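Side-chain contacts in thiazoline oxidase/subtilisin-like protease (Prochloron didemni, PDB 4H6X), which probably cleaves and macrocyclises patellamide precursor peptides by transamidation, acting as a subtilisin-like maturation protease: residues A[14-19]-A[255-260]; A[281-286]-A[328-333]; A[201-206]-A[275-280]; A[122-127]-A[263-268]. One frame throughout, in Å; residues are numbered along the deposited sequence.

Contact 1: residues A[14-19]-A[255-260]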
loop_
_atom_site.group_PDB
_atom_site.type_symbol
_atom_site.label_atom_id
_atom_site.label_comp_id
_atom_site.label_asym_id
_atom_site.label_seq_id
_atom_site.Cartn_x
_atom_site.Cartn_y
_atom_site.Cartn_z
ATOM N N ASP A 14 13.103 -5.209 7.573
ATOM C CA ASP A 14 13.298 -6.289 8.555
ATOM C C ASP A 14 13.633 -5.774 9.953
ATOM O O ASP A 14 13.043 -6.219 10.943
ATOM C CB ASP A 14 14.380 -7.277 8.104
ATOM C CG ASP A 14 13.893 -8.240 7.040
ATOM O OD1 ASP A 14 12.656 -8.418 6.872
ATOM O OD2 ASP A 14 14.760 -8.841 6.368
ATOM N N GLU A 15 14.567 -4.830 10.024
ATOM C CA GLU A 15 15.015 -4.299 11.305
ATOM C C GLU A 15 13.997 -3.366 11.936
ATOM O O GLU A 15 13.945 -3.240 13.156
ATOM C CB GLU A 15 16.382 -3.610 11.173
ATOM C CG GLU A 15 17.531 -4.572 10.882
ATOM C CD GLU A 15 17.620 -5.710 11.891
ATOM O OE1 GLU A 15 17.647 -5.434 13.113
ATOM O OE2 GLU A 15 17.667 -6.886 11.465
ATOM N N ARG A 16 13.175 -2.729 11.109
ATOM C CA ARG A 16 12.171 -1.800 11.613
ATOM C C ARG A 16 10.863 -2.503 11.973
ATOM O O ARG A 16 10.023 -1.929 12.657
ATOM C CB ARG A 16 11.934 -0.672 10.600
ATOM C CG ARG A 16 13.123 0.275 10.466
ATOM C CD ARG A 16 13.002 1.206 9.260
ATOM N NE ARG A 16 11.923 2.189 9.404
ATOM C CZ ARG A 16 11.611 3.111 8.491
ATOM N NH1 ARG A 16 12.286 3.190 7.348
ATOM N NH2 ARG A 16 10.618 3.960 8.729
ATOM N N ILE A 17 10.690 -3.735 11.494
ATOM C CA ILE A 17 9.451 -4.494 11.728
ATOM C C ILE A 17 9.749 -5.873 12.310
ATOM O O ILE A 17 9.958 -6.838 11.573
ATOM C CB ILE A 17 8.562 -4.618 10.461
ATOM C CG1 ILE A 17 8.311 -3.231 9.845
ATOM C CG2 ILE A 17 7.235 -5.268 10.809
ATOM C CD1 ILE A 17 7.592 -3.253 8.508
ATOM N N PRO A 18 9.752 -5.973 13.652
ATOM C CA PRO A 18 9.930 -7.266 14.312
ATOM C C PRO A 18 8.989 -8.319 13.722
ATOM O O PRO A 18 7.807 -8.048 13.533
ATOM C CB PRO A 18 9.559 -6.953 15.773
ATOM C CG PRO A 18 9.918 -5.513 15.935
ATOM C CD PRO A 18 9.503 -4.892 14.623
ATOM N N GLY A 19 9.513 -9.496 13.394
ATOM C CA GLY A 19 8.685 -10.581 12.868
ATOM C C GLY A 19 8.573 -10.627 11.349
ATOM O O GLY A 19 8.124 -11.637 10.789
ATOM N N GLU A 255 8.356 6.528 7.345
ATOM C CA GLU A 255 9.435 7.454 7.037
ATOM C C GLU A 255 10.547 6.770 6.242
ATOM O O GLU A 255 11.026 5.706 6.620
ATOM C CB GLU A 255 9.976 8.073 8.329
ATOM C CG GLU A 255 11.061 9.117 8.131
ATOM C CD GLU A 255 11.425 9.845 9.415
ATOM O OE1 GLU A 255 11.322 9.249 10.506
ATOM O OE2 GLU A 255 11.826 11.027 9.329
ATOM N N GLU A 256 10.952 7.390 5.135
ATOM C CA GLU A 256 12.084 6.890 4.340
ATOM C C GLU A 256 11.853 5.462 3.860
ATOM O O GLU A 256 12.713 4.577 3.997
ATOM C CB GLU A 256 13.401 7.005 5.116
ATOM C CG GLU A 256 13.857 8.436 5.351
ATOM C CD GLU A 256 14.440 9.056 4.101
ATOM O OE1 GLU A 256 15.318 8.414 3.481
ATOM O OE2 GLU A 256 14.022 10.177 3.732
ATOM N N ILE A 257 10.670 5.257 3.293
ATOM C CA ILE A 257 10.298 3.994 2.699
ATOM C C ILE A 257 10.786 4.002 1.253
ATOM O O ILE A 257 10.578 4.980 0.529
ATOM C CB ILE A 257 8.761 3.785 2.769
ATOM C CG1 ILE A 257 8.245 3.909 4.219
ATOM C CG2 ILE A 257 8.350 2.482 2.077
ATOM C CD1 ILE A 257 8.940 3.016 5.238
ATOM N N LEU A 258 11.445 2.912 0.862
ATOM C CA LEU A 258 12.012 2.726 -0.470
ATOM C C LEU A 258 10.970 2.192 -1.443
ATOM O O LEU A 258 10.340 1.164 -1.192
ATOM C CB LEU A 258 13.181 1.728 -0.413
ATOM C CG LEU A 258 13.976 1.537 -1.714
ATOM C CD1 LEU A 258 14.805 2.781 -2.008
ATOM C CD2 LEU A 258 14.861 0.292 -1.664
ATOM N N GLY A 259 10.815 2.875 -2.572
ATOM C CA GLY A 259 9.948 2.389 -3.616
ATOM C C GLY A 259 10.298 2.971 -4.969
ATOM O O GLY A 259 11.190 3.836 -5.091
ATOM N N ALA A 260 9.573 2.513 -5.980
ATOM C CA ALA A 260 9.811 2.922 -7.366
ATOM C C ALA A 260 9.190 4.273 -7.735
ATOM O O ALA A 260 8.210 4.720 -7.115
ATOM C CB ALA A 260 9.324 1.841 -8.310
#
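Residues 14-16, a turn with helix-like backbone angles that lacks a helix's repeating hydrogen bonds, stand well off the start of strand 257-259, with Arg-16 and Glu-255 10.7 Å apart between their CA atoms, and a single long side chain spans the gap. Arg-16 reaches across with a bend at chi3 (68°) that delivers its guanidinium end-on to the backbone of Glu-255. Both terminal nitrogens grip one atom: Arg-16 NH1 lies 2.9 Å and Arg-16 NH2 2.8 Å from Glu-255 O. That oxygen sits close to the guanidinium plane, and NH1 comes nearly head-on to the carbonyl while NH2 lies in the carbonyl plane on a lone pair. Sharing one acceptor bends both bonds, to N-H...O angles of 138° and 145°. Glu-256 O is also near the guanidinium edge, but at 3.7 Å from Arg-16 NH1 it is not bonded to it; it accepts instead from Arg-269. Obliquely to the group, the CD1 methyl of Ile-257 packs 4.0 Å from Arg-16 NH1. Glu-256 and Ile-257 form a G1 beta bulge opposite Leu-270, and Ile-257 also lies on Met-275 of helix 273-293. The carboxylate of Glu-255 takes another partner, the backbone N of Val-231, and its OE1 remains 5.6 Å from Arg-16 NH2, so the two opposite charges do not pair directly. The arginine thus ties the N-terminal segment to a main-chain carbonyl beside the bulge, while the nearby carboxylate would probably favour its positive charge through a longer-range attraction.

Contact 2: residues A[281-286]-A[328-333]; sequences TGISAL and GFVNIP
Helix 273-293 passes the loop that leads into helix 332-340, and the backbones come nearest at Ile-283 and Ile-332, whose CA atoms are 8.1 Å apart. The contact is wholly apolar and buried. Ile-283 points at the other segment and touches two residues there. Its CD1 meets Val-330 CG2 tip to tip at 4.1 Å, and the same methyl lies 3.8 Å from Ile-332 CD1. The two isoleucines cross at a slant, with CG2 of Ile-283 also resting 3.9 Å from CG1 of Ile-332. With chi1 of Val-330 at 59°, CG1 lies between the backbone N and the carbonyl carbon, over a face of the neighbouring Phe-329 ring, and CG2 is anti to the N and meets Ile-283. On the loop side, Gly-328 and Val-330 are both backbone hydrogen-bonded to Leu-251 of edge strand 249-253. Asn-331, the N-cap of helix 332-340, bonds through OD1 to Gly-334 N and through ND2 to Thr-310 O. Ile-332 in the first helical turn also packs on Leu-23 and Ile-17. Ile-283 of the long helix is thereby held against Val-330 and the N-capped start of helix 332-340, as part of the alpha/beta subtilase fold.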
loop_
_atom_site.group_PDB
_atom_site.type_symbol
_atom_site.label_atom_id
_atom_site.label_comp_id
_atom_site.label_asym_id
_atom_site.label_seq_id
_atom_site.Cartn_x
_atom_site.Cartn_y
_atom_site.Cartn_z
ATOM N N THR A 281 -0.871 -3.174 4.132
ATOM C CA THR A 281 -1.539 -3.938 3.107
ATOM C C THR A 281 -0.717 -5.198 2.775
ATOM O O THR A 281 -1.266 -6.295 2.663
ATOM C CB THR A 281 -1.813 -3.074 1.850
ATOM O OG1 THR A 281 -2.879 -2.152 2.134
ATOM C CG2 THR A 281 -2.208 -3.936 0.668
ATOM N N GLY A 282 0.593 -5.042 2.637
ATOM C CA GLY A 282 1.475 -6.188 2.357
ATOM C C GLY A 282 1.471 -7.206 3.496
ATOM O O GLY A 282 1.377 -8.413 3.269
ATOM N N ILE A 283 1.576 -6.713 4.725
ATOM C CA ILE A 283 1.589 -7.590 5.906
ATOM C C ILE A 283 0.269 -8.358 5.976
ATOM O O ILE A 283 0.257 -9.585 6.120
ATOM C CB ILE A 283 1.896 -6.802 7.210
ATOM C CG1 ILE A 283 3.349 -6.278 7.154
ATOM C CG2 ILE A 283 1.661 -7.677 8.442
ATOM C CD1 ILE A 283 3.784 -5.442 8.332
ATOM N N SER A 284 -0.833 -7.622 5.832
ATOM C CA SER A 284 -2.165 -8.218 5.829
ATOM C C SER A 284 -2.299 -9.289 4.764
ATOM O O SER A 284 -2.869 -10.349 5.018
ATOM C CB SER A 284 -3.239 -7.138 5.649
ATOM O OG SER A 284 -3.213 -6.223 6.733
ATOM N N ALA A 285 -1.770 -9.028 3.573
ATOM C CA ALA A 285 -1.804 -10.026 2.494
ATOM C C ALA A 285 -0.945 -11.270 2.800
ATOM O O ALA A 285 -1.329 -12.402 2.481
ATOM C CB ALA A 285 -1.360 -9.401 1.182
ATOM N N LEU A 286 0.224 -11.055 3.391
ATOM C CA LEU A 286 1.036 -12.182 3.853
ATOM C C LEU A 286 0.272 -13.052 4.878
ATOM O O LEU A 286 0.307 -14.288 4.812
ATOM C CB LEU A 286 2.362 -11.684 4.445
ATOM C CG LEU A 286 3.436 -11.066 3.526
ATOM C CD1 LEU A 286 4.702 -10.789 4.326
ATOM C CD2 LEU A 286 3.774 -11.928 2.317
ATOM N N GLY A 328 -1.478 1.319 18.383
ATOM C CA GLY A 328 -0.087 0.939 18.646
ATOM C C GLY A 328 0.685 0.636 17.377
ATOM O O GLY A 328 0.158 0.783 16.263
ATOM N N PHE A 329 1.928 0.197 17.547
ATOM C CA PHE A 329 2.798 -0.162 16.426
ATOM C C PHE A 329 2.578 -1.621 16.031
ATOM O O PHE A 329 2.383 -2.476 16.899
ATOM C CB PHE A 329 4.267 0.086 16.806
ATOM C CG PHE A 329 5.240 -0.167 15.686
ATOM C CD1 PHE A 329 5.469 0.804 14.710
ATOM C CD2 PHE A 329 5.921 -1.370 15.602
ATOM C CE1 PHE A 329 6.367 0.569 13.677
ATOM C CE2 PHE A 329 6.819 -1.611 14.565
ATOM C CZ PHE A 329 7.041 -0.639 13.605
ATOM N N VAL A 330 2.626 -1.901 14.725
ATOM C CA VAL A 330 2.409 -3.249 14.190
ATOM C C VAL A 330 3.235 -4.293 14.943
ATOM O O VAL A 330 4.433 -4.088 15.194
ATOM C CB VAL A 330 2.673 -3.313 12.657
ATOM C CG1 VAL A 330 4.099 -2.902 12.319
ATOM C CG2 VAL A 330 2.358 -4.691 12.082
ATOM N N ASN A 331 2.587 -5.405 15.285
ATOM C CA ASN A 331 3.203 -6.481 16.058
ATOM C C ASN A 331 2.950 -7.804 15.363
ATOM O O ASN A 331 2.074 -8.574 15.761
ATOM C CB ASN A 331 2.637 -6.480 17.496
ATOM C CG ASN A 331 3.238 -7.563 18.392
ATOM O OD1 ASN A 331 4.190 -8.245 18.020
ATOM N ND2 ASN A 331 2.654 -7.737 19.579
ATOM N N ILE A 332 3.725 -8.066 14.314
ATOM C CA ILE A 332 3.633 -9.321 13.582
ATOM C C ILE A 332 3.704 -10.564 14.498
ATOM O O ILE A 332 2.858 -11.452 14.391
ATOM C CB ILE A 332 4.679 -9.405 12.439
ATOM C CG1 ILE A 332 4.292 -8.469 11.277
ATOM C CG2 ILE A 332 4.807 -10.827 11.923
ATOM C CD1 ILE A 332 5.329 -8.434 10.160
ATOM N N PRO A 333 4.719 -10.647 15.388
ATOM C CA PRO A 333 4.769 -11.875 16.220
ATOM C C PRO A 333 3.492 -12.091 17.050
ATOM O O PRO A 333 2.952 -13.204 17.089
ATOM C CB PRO A 333 5.984 -11.624 17.142
ATOM C CG PRO A 333 6.832 -10.641 16.394
ATOM C CD PRO A 333 5.841 -9.736 15.693
#

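Contact 3: residues A[201-206]-A[275-280]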
loop_
_atom_site.group_PDB
_atom_site.type_symbol
_atom_site.label_atom_id
_atom_site.label_comp_id
_atom_site.label_asym_id
_atom_site.label_seq_id
_atom_site.Cartn_x
_atom_site.Cartn_y
_atom_site.Cartn_z
ATOM N N LEU A 201 -10.968 -6.662 3.237
ATOM C CA LEU A 201 -10.289 -5.651 4.055
ATOM C C LEU A 201 -10.020 -4.368 3.255
ATOM O O LEU A 201 -9.472 -4.432 2.154
ATOM C CB LEU A 201 -8.949 -6.214 4.572
ATOM C CG LEU A 201 -8.081 -5.325 5.474
ATOM C CD1 LEU A 201 -8.791 -4.985 6.789
ATOM C CD2 LEU A 201 -6.739 -6.001 5.741
ATOM N N ILE A 202 -10.369 -3.226 3.844
ATOM C CA ILE A 202 -10.043 -1.910 3.331
ATOM C C ILE A 202 -8.878 -1.351 4.137
ATOM O O ILE A 202 -8.936 -1.312 5.372
ATOM C CB ILE A 202 -11.241 -0.930 3.463
ATOM C CG1 ILE A 202 -12.429 -1.379 2.609
ATOM C CG2 ILE A 202 -10.821 0.499 3.133
ATOM C CD1 ILE A 202 -12.254 -1.144 1.124
ATOM N N VAL A 203 -7.819 -0.937 3.436
ATOM C CA VAL A 203 -6.662 -0.284 4.073
ATOM C C VAL A 203 -6.525 1.131 3.533
ATOM O O VAL A 203 -6.578 1.369 2.312
ATOM C CB VAL A 203 -5.330 -1.069 3.877
ATOM C CG1 VAL A 203 -4.194 -0.419 4.665
ATOM C CG2 VAL A 203 -5.470 -2.527 4.314
ATOM N N SER A 204 -6.354 2.067 4.454
ATOM C CA SER A 204 -6.295 3.460 4.115
ATOM C C SER A 204 -5.372 4.159 5.116
ATOM O O SER A 204 -5.309 3.760 6.276
ATOM C CB SER A 204 -7.717 4.037 4.137
ATOM O OG SER A 204 -7.713 5.439 4.158
ATOM N N PRO A 205 -4.616 5.174 4.657
ATOM C CA PRO A 205 -3.772 5.965 5.553
ATOM C C PRO A 205 -4.616 6.934 6.353
ATOM O O PRO A 205 -5.699 7.290 5.919
ATOM C CB PRO A 205 -2.870 6.742 4.587
ATOM C CG PRO A 205 -3.654 6.847 3.321
ATOM C CD PRO A 205 -4.476 5.594 3.246
ATOM N N THR A 206 -4.137 7.364 7.510
ATOM C CA THR A 206 -4.873 8.377 8.277
ATOM C C THR A 206 -4.796 9.789 7.676
ATOM O O THR A 206 -5.689 10.599 7.898
ATOM C CB THR A 206 -4.438 8.424 9.751
ATOM O OG1 THR A 206 -3.019 8.597 9.819
ATOM C CG2 THR A 206 -4.855 7.144 10.474
ATOM N N MET A 275 2.658 6.185 2.823
ATOM C CA MET A 275 3.832 5.316 2.655
ATOM C C MET A 275 3.761 4.150 3.652
ATOM O O MET A 275 4.221 3.046 3.373
ATOM C CB MET A 275 5.126 6.110 2.875
ATOM C CG MET A 275 5.387 7.217 1.862
ATOM S SD MET A 275 5.496 6.497 0.223
ATOM C CE MET A 275 3.940 7.046 -0.483
ATOM N N ALA A 276 3.166 4.404 4.811
ATOM C CA ALA A 276 2.987 3.373 5.836
ATOM C C ALA A 276 1.841 2.406 5.510
ATOM O O ALA A 276 1.952 1.224 5.785
ATOM C CB ALA A 276 2.773 4.017 7.203
ATOM N N ALA A 277 0.747 2.906 4.934
ATOM C CA ALA A 277 -0.411 2.039 4.558
ATOM C C ALA A 277 -0.062 0.830 3.682
ATOM O O ALA A 277 -0.507 -0.268 3.984
ATOM C CB ALA A 277 -1.540 2.865 3.923
ATOM N N PRO A 278 0.734 1.014 2.599
ATOM C CA PRO A 278 1.052 -0.168 1.789
ATOM C C PRO A 278 1.845 -1.226 2.539
ATOM O O PRO A 278 1.728 -2.410 2.211
ATOM C CB PRO A 278 1.894 0.374 0.618
ATOM C CG PRO A 278 2.148 1.807 0.894
ATOM C CD PRO A 278 1.221 2.263 1.985
ATOM N N VAL A 279 2.655 -0.817 3.514
ATOM C CA VAL A 279 3.379 -1.788 4.343
ATOM C C VAL A 279 2.334 -2.711 5.030
ATOM O O VAL A 279 2.474 -3.929 5.024
ATOM C CB VAL A 279 4.320 -1.091 5.367
ATOM C CG1 VAL A 279 4.993 -2.111 6.272
ATOM C CG2 VAL A 279 5.399 -0.263 4.660
ATOM N N MET A 280 1.268 -2.120 5.573
ATOM C CA MET A 280 0.219 -2.877 6.283
ATOM C C MET A 280 -0.642 -3.697 5.336
ATOM O O MET A 280 -1.085 -4.790 5.686
ATOM C CB MET A 280 -0.655 -1.940 7.131
ATOM C CG MET A 280 0.064 -1.355 8.340
ATOM S SD MET A 280 0.772 -2.630 9.424
ATOM C CE MET A 280 2.452 -2.638 8.831
#
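Ala-277, Val-203 and Pro-205 carry this helix-on-sheet contact of the subtilase fold, in which helix 273-293 lies against strand 201-205 of the seven-stranded parallel sheet. Strand 201-205 and the helical residues 275-280 run nearly antiparallel, at 156°, and the axes of these two segments approach to 7.2 Å. The small side chain of Ala-277 lets the backbones come close, with its CA 5.3 Å from that of Pro-205. Its CB rests against the strand between Val-203 and Pro-205, touching Pro-205 N at 3.9 Å and the ring carbon CD at 4.1 Å. Val-203 has CG1 anti to its backbone N (chi1 -175°), which sets this methyl against the carbonyl of Ala-277. Its side chain also touches Thr-281 one turn further on, while Ala-277 itself packs on His-172 of strand 170-173. The helix is kinked where Pro-278, lacking an N-H, makes no bond to the preceding turn. Ser-274, one helical turn ahead of Ala-277, fits the nucleophile of a Ser-His-Asp triad with His-109 and Asp-39, as in other subtilisins, and Pro-205 touches residues of that set. Between the methyl groups of Val-203 and Ala-277 the separation is 4.3 Å, from CG1 to CB, and Val-203 CG1 sits nearer still, 3.8 Å, to Ala-277 O.

Contact 4: residues A[122-127]-A[263-268]; sequences HSPVFG and CTEEPV
The carboxylate of Glu-265 is the flat group that takes part across the contact, and the puckered ring of Pro-124 comes against its OE1: CG of the proline lies 3.5 Å and CD 4.0 Å from that oxygen. The remaining partners are the saturated ring of Pro-267 and the branched Val-125; no aromatic ring takes part across the contact, and the ring of Phe-126 instead meets those of His-11 and His-24. Residues 263-267 form the loop of the beta-hairpin 257-259/268-270 and Val-268 opens its second strand; the loop packs against the connection that follows helix 101-118 and leads to strand 133-138. The two side chains of Pro-124 and Glu-265 meet at a slant, the glutamate chain folding back at chi2 (-63°) to bring OE1 against the proline ring. The carboxylate is already held by a hydrogen bond between OE1 and Ser-47 OG, which gives this exposed side chain a polar partner. Next to it, the backbone carbonyl of Glu-265 also lies against the ring, its O 3.5 Å from Pro-124 CB. Pro-267 presses on the same residue from further along the hairpin loop, with CD 4.0 Å from Pro-124 CB. Each loop is locally shaped by an ST turn, in which Ser-123 OG accepts from Val-125 N and Thr-264 OG1 from Glu-266 N. At the end of the first, Val-125 lies beside Pro-267, the two side chains passing one another and running opposite ways. Their closest approach is between CG2 of Val-125 and CB of Pro-267, at 3.9 Å.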
loop_
_atom_site.group_PDB
_atom_site.type_symbol
_atom_site.label_atom_id
_atom_site.label_comp_id
_atom_site.label_asym_id
_atom_site.label_seq_id
_atom_site.Cartn_x
_atom_site.Cartn_y
_atom_site.Cartn_z
ATOM N N HIS A 122 15.242 -9.052 -5.311
ATOM C CA HIS A 122 16.449 -8.892 -6.144
ATOM C C HIS A 122 16.345 -7.760 -7.167
ATOM O O HIS A 122 17.311 -7.454 -7.854
ATOM C CB HIS A 122 16.873 -10.216 -6.815
ATOM C CG HIS A 122 16.849 -11.393 -5.888
ATOM N ND1 HIS A 122 17.678 -11.492 -4.789
ATOM C CD2 HIS A 122 16.088 -12.514 -5.890
ATOM C CE1 HIS A 122 17.427 -12.625 -4.154
ATOM N NE2 HIS A 122 16.468 -13.262 -4.802
ATOM N N SER A 123 15.179 -7.122 -7.243
ATOM C CA SER A 123 14.995 -5.940 -8.069
ATOM C C SER A 123 15.374 -4.715 -7.234
ATOM O O SER A 123 15.740 -4.864 -6.072
ATOM C CB SER A 123 13.545 -5.866 -8.554
ATOM O OG SER A 123 12.720 -5.210 -7.603
ATOM N N PRO A 124 15.302 -3.500 -7.814
ATOM C CA PRO A 124 15.578 -2.307 -7.009
ATOM C C PRO A 124 14.564 -2.099 -5.870
ATOM O O PRO A 124 14.875 -1.424 -4.872
ATOM C CB PRO A 124 15.475 -1.156 -8.021
ATOM C CG PRO A 124 15.612 -1.794 -9.360
ATOM C CD PRO A 124 15.007 -3.156 -9.214
ATOM N N VAL A 125 13.366 -2.672 -6.015
ATOM C CA VAL A 125 12.370 -2.613 -4.934
ATOM C C VAL A 125 11.775 -3.981 -4.624
ATOM O O VAL A 125 11.040 -4.560 -5.423
ATOM C CB VAL A 125 11.239 -1.592 -5.210
ATOM C CG1 VAL A 125 10.314 -1.483 -3.998
ATOM C CG2 VAL A 125 11.808 -0.224 -5.534
ATOM N N PHE A 126 12.113 -4.492 -3.450
ATOM C CA PHE A 126 11.601 -5.762 -2.965
ATOM C C PHE A 126 10.390 -5.448 -2.070
ATOM O O PHE A 126 10.542 -4.869 -1.003
ATOM C CB PHE A 126 12.715 -6.484 -2.198
ATOM C CG PHE A 126 12.274 -7.706 -1.426
ATOM C CD1 PHE A 126 11.220 -8.502 -1.860
ATOM C CD2 PHE A 126 12.961 -8.080 -0.261
ATOM C CE1 PHE A 126 10.835 -9.625 -1.143
ATOM C CE2 PHE A 126 12.588 -9.210 0.453
ATOM C CZ PHE A 126 11.519 -9.979 0.014
ATOM N N GLY A 127 9.197 -5.797 -2.539
ATOM C CA GLY A 127 7.971 -5.487 -1.806
ATOM C C GLY A 127 7.687 -6.467 -0.675
ATOM O O GLY A 127 8.350 -7.487 -0.553
ATOM N N CYS A 263 9.405 5.748 -14.921
ATOM C CA CYS A 263 10.343 5.995 -16.033
ATOM C C CYS A 263 11.821 5.813 -15.705
ATOM O O CYS A 263 12.681 6.169 -16.511
ATOM C CB CYS A 263 10.122 7.378 -16.639
ATOM S SG CYS A 263 8.465 7.622 -17.292
ATOM N N THR A 264 12.116 5.269 -14.531
ATOM C CA THR A 264 13.496 5.029 -14.155
ATOM C C THR A 264 13.638 3.833 -13.232
ATOM O O THR A 264 12.725 3.503 -12.483
ATOM C CB THR A 264 14.187 6.263 -13.540
ATOM O OG1 THR A 264 15.504 5.892 -13.125
ATOM C CG2 THR A 264 13.425 6.792 -12.320
ATOM N N GLU A 265 14.806 3.204 -13.287
ATOM C CA GLU A 265 15.089 2.056 -12.448
ATOM C C GLU A 265 15.533 2.455 -11.047
ATOM O O GLU A 265 15.511 1.623 -10.143
ATOM C CB GLU A 265 16.114 1.130 -13.112
ATOM C CG GLU A 265 15.528 0.309 -14.246
ATOM C CD GLU A 265 14.426 -0.648 -13.788
ATOM O OE1 GLU A 265 14.548 -1.257 -12.699
ATOM O OE2 GLU A 265 13.442 -0.800 -14.529
ATOM N N GLU A 266 15.900 3.723 -10.869
ATOM C CA GLU A 266 16.374 4.218 -9.574
ATOM C C GLU A 266 15.217 4.427 -8.585
ATOM O O GLU A 266 14.277 5.163 -8.876
ATOM C CB GLU A 266 17.164 5.521 -9.752
ATOM C CG GLU A 266 17.813 6.080 -8.489
ATOM C CD GLU A 266 18.560 7.397 -8.725
ATOM O OE1 GLU A 266 18.583 7.902 -9.875
ATOM O OE2 GLU A 266 19.134 7.939 -7.754
ATOM N N PRO A 267 15.285 3.771 -7.413
ATOM C CA PRO A 267 14.223 3.952 -6.421
ATOM C C PRO A 267 14.393 5.232 -5.613
ATOM O O PRO A 267 15.404 5.915 -5.749
ATOM C CB PRO A 267 14.362 2.715 -5.531
ATOM C CG PRO A 267 15.787 2.296 -5.667
ATOM C CD PRO A 267 16.203 2.669 -7.060
ATOM N N VAL A 268 13.401 5.560 -4.791
ATOM C CA VAL A 268 13.434 6.777 -3.986
ATOM C C VAL A 268 12.758 6.515 -2.643
ATOM O O VAL A 268 11.804 5.742 -2.565
ATOM C CB VAL A 268 12.787 7.986 -4.725
ATOM C CG1 VAL A 268 11.299 7.761 -5.018
ATOM C CG2 VAL A 268 12.998 9.279 -3.954
#

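How the contacts relate
Helix 273-293 joins contacts 2 and 3, whose centres are 10 Å apart: contact 3 sets its start on the parallel sheet, and contact 2 sets the following turns against the C-terminal helix. Contacts 1 and 4 share the two-stranded hairpin, their centres 14 Å apart, with Gly-259 O probably bonded to Val-268 N. Contact 1 touches contacts 2 and 3 as well, Ile-17 reaching Val-279 and Pro-18 reaching Ile-332, whereas contact 4 keeps its nearest atoms about 7 Å from either. Along the chain contacts 1, 3 and 4 interlace, and contact 2 follows all. The N-terminal segment and hairpin thus both pack on the helix whose first turn carries the presumed nucleophile, Ser-274.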